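Local coordinates for protein lipoxygenase (PDB 5EK8) that probably oxygenates polyunsaturated fatty acids with molecular oxygen, as a non-heme iron lipoxygenase of 9R specificity, at residues L262-S276 with N508-E520. Numbering follows the deposited sequence.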
loop_
_atom_site.group_PDB
_atom_site.type_symbol
_atom_site.label_atom_id
_atom_site.label_comp_id
_atom_site.label_asym_id
_atom_site.label_seq_id
_atom_site.Cartn_x
_atom_site.Cartn_y
_atom_site.Cartn_z
ATOM N N LEU A 262 -7.468 -13.677 12.044
ATOM C CA LEU A 262 -8.196 -14.788 11.448
ATOM C C LEU A 262 -7.936 -16.012 12.312
ATOM O O LEU A 262 -6.914 -16.678 12.172
ATOM C CB LEU A 262 -7.760 -15.025 9.999
ATOM C CG LEU A 262 -8.707 -15.782 9.064
ATOM C CD1 LEU A 262 -8.331 -15.524 7.615
ATOM C CD2 LEU A 262 -8.680 -17.269 9.337
ATOM N N LEU A 263 -8.867 -16.293 13.217
ATOM C CA LEU A 263 -8.658 -17.303 14.250
ATOM C C LEU A 263 -8.614 -18.743 13.738
ATOM O O LEU A 263 -9.109 -19.060 12.655
ATOM C CB LEU A 263 -9.750 -17.187 15.315
ATOM C CG LEU A 263 -9.764 -15.916 16.166
ATOM C CD1 LEU A 263 -10.724 -16.099 17.319
ATOM C CD2 LEU A 263 -8.373 -15.572 16.675
ATOM N N LYS A 264 -8.009 -19.612 14.539
ATOM C CA LYS A 264 -8.029 -21.039 14.269
ATOM C C LYS A 264 -9.063 -21.705 15.172
ATOM O O LYS A 264 -9.099 -21.469 16.377
ATOM C CB LYS A 264 -6.642 -21.654 14.474
ATOM C CG LYS A 264 -5.570 -21.041 13.582
ATOM C CD LYS A 264 -4.307 -21.891 13.515
ATOM C CE LYS A 264 -3.436 -21.722 14.748
ATOM N NZ LYS A 264 -2.113 -22.395 14.583
ATOM N N ARG A 265 -9.920 -22.512 14.561
ATOM C CA ARG A 265 -10.962 -23.254 15.247
ATOM C C ARG A 265 -10.495 -24.687 15.477
ATOM O O ARG A 265 -9.755 -25.244 14.664
ATOM C CB ARG A 265 -12.249 -23.223 14.421
ATOM C CG ARG A 265 -13.499 -23.684 15.140
ATOM C CD ARG A 265 -14.728 -23.347 14.303
ATOM N NE ARG A 265 -15.964 -23.452 15.073
ATOM C CZ ARG A 265 -17.141 -22.985 14.666
ATOM N NH1 ARG A 265 -17.241 -22.372 13.494
ATOM N NH2 ARG A 265 -18.218 -23.126 15.434
ATOM N N SER A 266 -10.919 -25.282 16.585
ATOM C CA SER A 266 -10.554 -26.661 16.878
ATOM C C SER A 266 -11.424 -27.621 16.077
ATOM O O SER A 266 -12.592 -27.340 15.809
ATOM C CB SER A 266 -10.676 -26.948 18.374
ATOM O OG SER A 266 -10.521 -28.331 18.643
ATOM N N LYS A 267 -10.847 -28.753 15.689
ATOM C CA LYS A 267 -11.564 -29.724 14.876
ATOM C C LYS A 267 -12.460 -30.599 15.744
ATOM O O LYS A 267 -13.543 -31.002 15.325
ATOM C CB LYS A 267 -10.584 -30.586 14.080
ATOM C CG LYS A 267 -9.760 -29.804 13.071
ATOM C CD LYS A 267 -8.641 -30.650 12.484
ATOM C CE LYS A 267 -7.722 -29.801 11.613
ATOM N NZ LYS A 267 -6.621 -30.593 10.996
ATOM N N SER A 268 -12.006 -30.886 16.959
ATOM C CA SER A 268 -12.798 -31.675 17.890
ATOM C C SER A 268 -13.849 -30.806 18.582
ATOM O O SER A 268 -15.044 -31.100 18.518
ATOM C CB SER A 268 -11.892 -32.352 18.919
ATOM O OG SER A 268 -10.892 -31.460 19.381
ATOM N N ASP A 269 -13.401 -29.732 19.230
ATOM C CA ASP A 269 -14.299 -28.801 19.912
ATOM C C ASP A 269 -14.447 -27.511 19.110
ATOM O O ASP A 269 -13.614 -26.615 19.212
ATOM C CB ASP A 269 -13.779 -28.491 21.320
ATOM C CG ASP A 269 -14.811 -27.788 22.195
ATOM O OD1 ASP A 269 -15.848 -27.324 21.674
ATOM O OD2 ASP A 269 -14.574 -27.698 23.417
ATOM N N PRO A 270 -15.525 -27.402 18.322
ATOM C CA PRO A 270 -15.702 -26.246 17.433
ATOM C C PRO A 270 -16.039 -24.948 18.177
ATOM O O PRO A 270 -16.241 -23.910 17.545
ATOM C CB PRO A 270 -16.862 -26.681 16.534
ATOM C CG PRO A 270 -17.663 -27.600 17.398
ATOM C CD PRO A 270 -16.663 -28.335 18.251
ATOM N N ASN A 271 -16.105 -25.001 19.504
ATOM C CA ASN A 271 -16.293 -23.784 20.290
ATOM C C ASN A 271 -14.964 -23.253 20.806
ATOM O O ASN A 271 -14.898 -22.181 21.407
ATOM C CB ASN A 271 -17.244 -24.029 21.460
ATOM C CG ASN A 271 -18.694 -24.121 21.023
ATOM O OD1 ASN A 271 -19.126 -23.425 20.102
ATOM N ND2 ASN A 271 -19.455 -24.985 21.686
ATOM N N GLN A 272 -13.902 -24.016 20.565
ATOM C CA GLN A 272 -12.558 -23.612 20.964
ATOM C C GLN A 272 -11.841 -22.918 19.817
ATOM O O GLN A 272 -11.915 -23.355 18.671
ATOM C CB GLN A 272 -11.749 -24.816 21.445
ATOM C CG GLN A 272 -12.104 -25.265 22.848
ATOM C CD GLN A 272 -11.679 -24.261 23.899
ATOM O OE1 GLN A 272 -10.672 -23.568 23.742
ATOM N NE2 GLN A 272 -12.452 -24.170 24.977
ATOM N N PHE A 273 -11.158 -21.825 20.139
ATOM C CA PHE A 273 -10.460 -21.010 19.154
ATOM C C PHE A 273 -9.077 -20.666 19.673
ATOM O O PHE A 273 -8.804 -20.807 20.864
ATOM C CB PHE A 273 -11.234 -19.724 18.844
ATOM C CG PHE A 273 -12.471 -19.936 18.017
ATOM C CD1 PHE A 273 -12.461 -19.676 16.658
ATOM C CD2 PHE A 273 -13.646 -20.381 18.599
ATOM C CE1 PHE A 273 -13.597 -19.860 15.894
ATOM C CE2 PHE A 273 -14.787 -20.571 17.839
ATOM C CZ PHE A 273 -14.762 -20.309 16.484
ATOM N N LYS A 274 -8.207 -20.217 18.777
ATOM C CA LYS A 274 -6.876 -19.780 19.168
ATOM C C LYS A 274 -6.211 -18.950 18.084
ATOM O O LYS A 274 -6.624 -18.971 16.923
ATOM C CB LYS A 274 -5.986 -20.974 19.510
ATOM C CG LYS A 274 -5.563 -21.793 18.307
ATOM C CD LYS A 274 -4.532 -22.842 18.683
ATOM C CE LYS A 274 -3.247 -22.214 19.174
ATOM N NZ LYS A 274 -2.170 -23.239 19.319
ATOM N N MET A 275 -5.187 -18.203 18.485
ATOM C CA MET A 275 -4.355 -17.461 17.551
ATOM C C MET A 275 -2.884 -17.609 17.942
ATOM O O MET A 275 -2.518 -17.471 19.112
ATOM C CB MET A 275 -4.761 -15.988 17.505
ATOM C CG MET A 275 -4.029 -15.161 16.446
ATOM S SD MET A 275 -4.700 -15.286 14.772
ATOM C CE MET A 275 -3.903 -16.767 14.149
ATOM N N SER A 276 -2.052 -17.911 16.952
ATOM C CA SER A 276 -0.661 -18.244 17.201
ATOM C C SER A 276 0.280 -17.244 16.558
ATOM O O SER A 276 0.155 -16.921 15.375
ATOM C CB SER A 276 -0.342 -19.647 16.675
ATOM O OG SER A 276 -1.225 -20.620 17.206
ATOM N N ASN A 508 0.125 -22.776 9.868
ATOM C CA ASN A 508 -0.431 -23.549 10.969
ATOM C C ASN A 508 0.305 -24.873 11.158
ATOM O O ASN A 508 0.397 -25.690 10.235
ATOM C CB ASN A 508 -1.922 -23.797 10.744
ATOM C CG ASN A 508 -2.572 -24.535 11.897
ATOM O OD1 ASN A 508 -2.021 -24.608 12.995
ATOM N ND2 ASN A 508 -3.754 -25.087 11.652
ATOM N N THR A 509 0.827 -25.078 12.362
ATOM C CA THR A 509 1.581 -26.282 12.688
ATOM C C THR A 509 0.725 -27.217 13.533
ATOM O O THR A 509 1.087 -28.368 13.775
ATOM C CB THR A 509 2.880 -25.948 13.448
ATOM O OG1 THR A 509 3.544 -24.850 12.810
ATOM C CG2 THR A 509 3.818 -27.149 13.481
ATOM N N ASP A 510 -0.421 -26.714 13.977
ATOM C CA ASP A 510 -1.302 -27.479 14.847
ATOM C C ASP A 510 -2.119 -28.527 14.095
ATOM O O ASP A 510 -2.662 -28.264 13.021
ATOM C CB ASP A 510 -2.237 -26.538 15.601
ATOM C CG ASP A 510 -1.507 -25.689 16.621
ATOM O OD1 ASP A 510 -1.950 -24.547 16.877
ATOM O OD2 ASP A 510 -0.488 -26.171 17.164
ATOM N N SER A 511 -2.200 -29.717 14.678
ATOM C CA SER A 511 -2.969 -30.810 14.101
ATOM C C SER A 511 -4.430 -30.698 14.517
ATOM O O SER A 511 -5.338 -31.058 13.762
ATOM C CB SER A 511 -2.391 -32.157 14.540
ATOM O OG SER A 511 -0.976 -32.161 14.448
ATOM N N ASP A 512 -4.644 -30.174 15.722
ATOM C CA ASP A 512 -5.974 -30.062 16.310
ATOM C C ASP A 512 -6.741 -28.880 15.722
ATOM O O ASP A 512 -7.965 -28.919 15.593
ATOM C CB ASP A 512 -5.866 -29.923 17.835
ATOM C CG ASP A 512 -7.162 -30.280 18.559
ATOM O OD1 ASP A 512 -8.242 -30.252 17.928
ATOM O OD2 ASP A 512 -7.097 -30.592 19.769
ATOM N N TYR A 513 -6.018 -27.831 15.355
ATOM C CA TYR A 513 -6.661 -26.597 14.922
ATOM C C TYR A 513 -6.511 -26.345 13.430
ATOM O O TYR A 513 -5.481 -26.658 12.836
ATOM C CB TYR A 513 -6.095 -25.408 15.697
ATOM C CG TYR A 513 -6.615 -25.278 17.107
ATOM C CD1 TYR A 513 -7.655 -24.404 17.400
ATOM C CD2 TYR A 513 -6.066 -26.018 18.148
ATOM C CE1 TYR A 513 -8.138 -24.265 18.684
ATOM C CE2 TYR A 513 -6.546 -25.886 19.446
ATOM C CZ TYR A 513 -7.584 -25.005 19.705
ATOM O OH TYR A 513 -8.080 -24.856 20.980
ATOM N N GLU A 514 -7.551 -25.769 12.835
ATOM C CA GLU A 514 -7.507 -25.354 11.441
ATOM C C GLU A 514 -8.003 -23.920 11.333
ATOM O O GLU A 514 -8.725 -23.460 12.200
ATOM C CB GLU A 514 -8.357 -26.280 10.570
ATOM C CG GLU A 514 -7.841 -26.404 9.153
ATOM C CD GLU A 514 -6.380 -26.817 9.116
ATOM O OE1 GLU A 514 -6.088 -27.994 9.431
ATOM O OE2 GLU A 514 -5.528 -25.958 8.787
ATOM N N TRP A 515 -7.617 -23.205 10.283
ATOM C CA TRP A 515 -8.163 -21.871 10.070
ATOM C C TRP A 515 -9.684 -21.960 9.946
ATOM O O TRP A 515 -10.200 -22.743 9.150
ATOM C CB TRP A 515 -7.553 -21.223 8.829
ATOM C CG TRP A 515 -6.054 -21.117 8.876
ATOM C CD1 TRP A 515 -5.159 -21.880 8.186
ATOM C CD2 TRP A 515 -5.277 -20.195 9.654
ATOM N NE1 TRP A 515 -3.876 -21.490 8.481
ATOM C CE2 TRP A 515 -3.920 -20.462 9.384
ATOM C CE3 TRP A 515 -5.598 -19.173 10.551
ATOM C CZ2 TRP A 515 -2.885 -19.741 9.974
ATOM C CZ3 TRP A 515 -4.568 -18.461 11.139
ATOM C CH2 TRP A 515 -3.229 -18.746 10.847
ATOM N N TYR A 516 -10.397 -21.174 10.742
ATOM C CA TYR A 516 -11.849 -21.284 10.808
ATOM C C TYR A 516 -12.502 -20.891 9.487
ATOM O O TYR A 516 -13.613 -21.322 9.187
ATOM C CB TYR A 516 -12.397 -20.417 11.948
ATOM C CG TYR A 516 -12.726 -18.992 11.548
ATOM C CD1 TYR A 516 -14.028 -18.617 11.252
ATOM C CD2 TYR A 516 -11.733 -18.027 11.459
ATOM C CE1 TYR A 516 -14.332 -17.321 10.880
ATOM C CE2 TYR A 516 -12.027 -16.730 11.090
ATOM C CZ TYR A 516 -13.329 -16.381 10.803
ATOM O OH TYR A 516 -13.632 -15.092 10.432
ATOM N N ASP A 517 -11.813 -20.060 8.712
ATOM C CA ASP A 517 -12.301 -19.618 7.408
ATOM C C ASP A 517 -11.137 -19.621 6.424
ATOM O O ASP A 517 -10.049 -19.153 6.753
ATOM C CB ASP A 517 -12.930 -18.222 7.509
ATOM C CG ASP A 517 -13.744 -17.851 6.279
ATOM O OD1 ASP A 517 -13.146 -17.402 5.276
ATOM O OD2 ASP A 517 -14.984 -17.996 6.322
ATOM N N THR A 518 -11.351 -20.145 5.223
ATOM C CA THR A 518 -10.243 -20.325 4.286
ATOM C C THR A 518 -10.326 -19.446 3.044
ATOM O O THR A 518 -9.458 -19.518 2.174
ATOM C CB THR A 518 -10.133 -21.795 3.827
ATOM O OG1 THR A 518 -11.429 -22.286 3.459
ATOM C CG2 THR A 518 -9.564 -22.660 4.940
ATOM N N GLY A 519 -11.362 -18.617 2.969
ATOM C CA GLY A 519 -11.597 -17.784 1.803
ATOM C C GLY A 519 -10.499 -16.785 1.470
ATOM O O GLY A 519 -10.316 -16.429 0.310
ATOM N N GLU A 520 -9.778 -16.314 2.482
ATOM C CA GLU A 520 -8.710 -15.341 2.267
ATOM C C GLU A 520 -7.386 -16.049 2.026
ATOM O O GLU A 520 -6.428 -15.460 1.524
ATOM C CB GLU A 520 -8.572 -14.401 3.468
ATOM C CG GLU A 520 -9.830 -13.634 3.855
ATOM C CD GLU A 520 -9.609 -12.751 5.076
ATOM O OE1 GLU A 520 -8.438 -12.604 5.498
ATOM O OE2 GLU A 520 -10.603 -12.210 5.614
#
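K264 and W515 face each other as a non-hydrogen-bonded pair where strand 513-515 joins strand 264-266 antiparallel. This adds an edge strand to the sheet that continues through 272-277 to 291-300. R265 and E514 form the hydrogen-bonded pair, with R265 N to E514 O at 2.8 Å. Y516 N extends the ladder to L263 O.

The side chain of K264 lies over one face of the W515 indole, with CG 3.6 Å from W515 CE3. The chain then turns about its CG-CD bond (chi3 -78°), which brings NZ to N508 and D510. K264 NZ is 2.7 Å from N508 OD1, which it meets from above the amide plane; D510 N reaches that oxygen from the opposite face and closes an Asx turn. K264 NZ also bridges to D510 OD1, at 3.1 Å. K274 NZ comes to this D510 OD1 from the other face, at 2.8 Å, and has a second acid in E294. Cutting K264 back to an alanine would take one of two donors from N508 OD1 and from D510 OD1, which would probably leave D510 with K274 alone from this pair and one face of W515 without its cover.

The Y513 ring is sandwiched. K274 CD sits over the centre of the Y513 ring, 3.5 Å from its centroid, while S266 CB covers the opposite face toward the rim. At the strand end, S266 OG donates to D512 OD1 at 3.1 Å. K267 stretches out beyond CG, and its NZ meets both S511 O and E514 OE1. L262 CD2 packs against W515 CE3 and Y516 CD2, 3.8 Å from each.

The chemistry is two lysines sharing one carboxylate oxygen beside two aromatic rings. Their aliphatic parts cover the rings, and their ammonium ends probably stabilise D510 as a carboxylate, tying the 508-510 turn to the sheet.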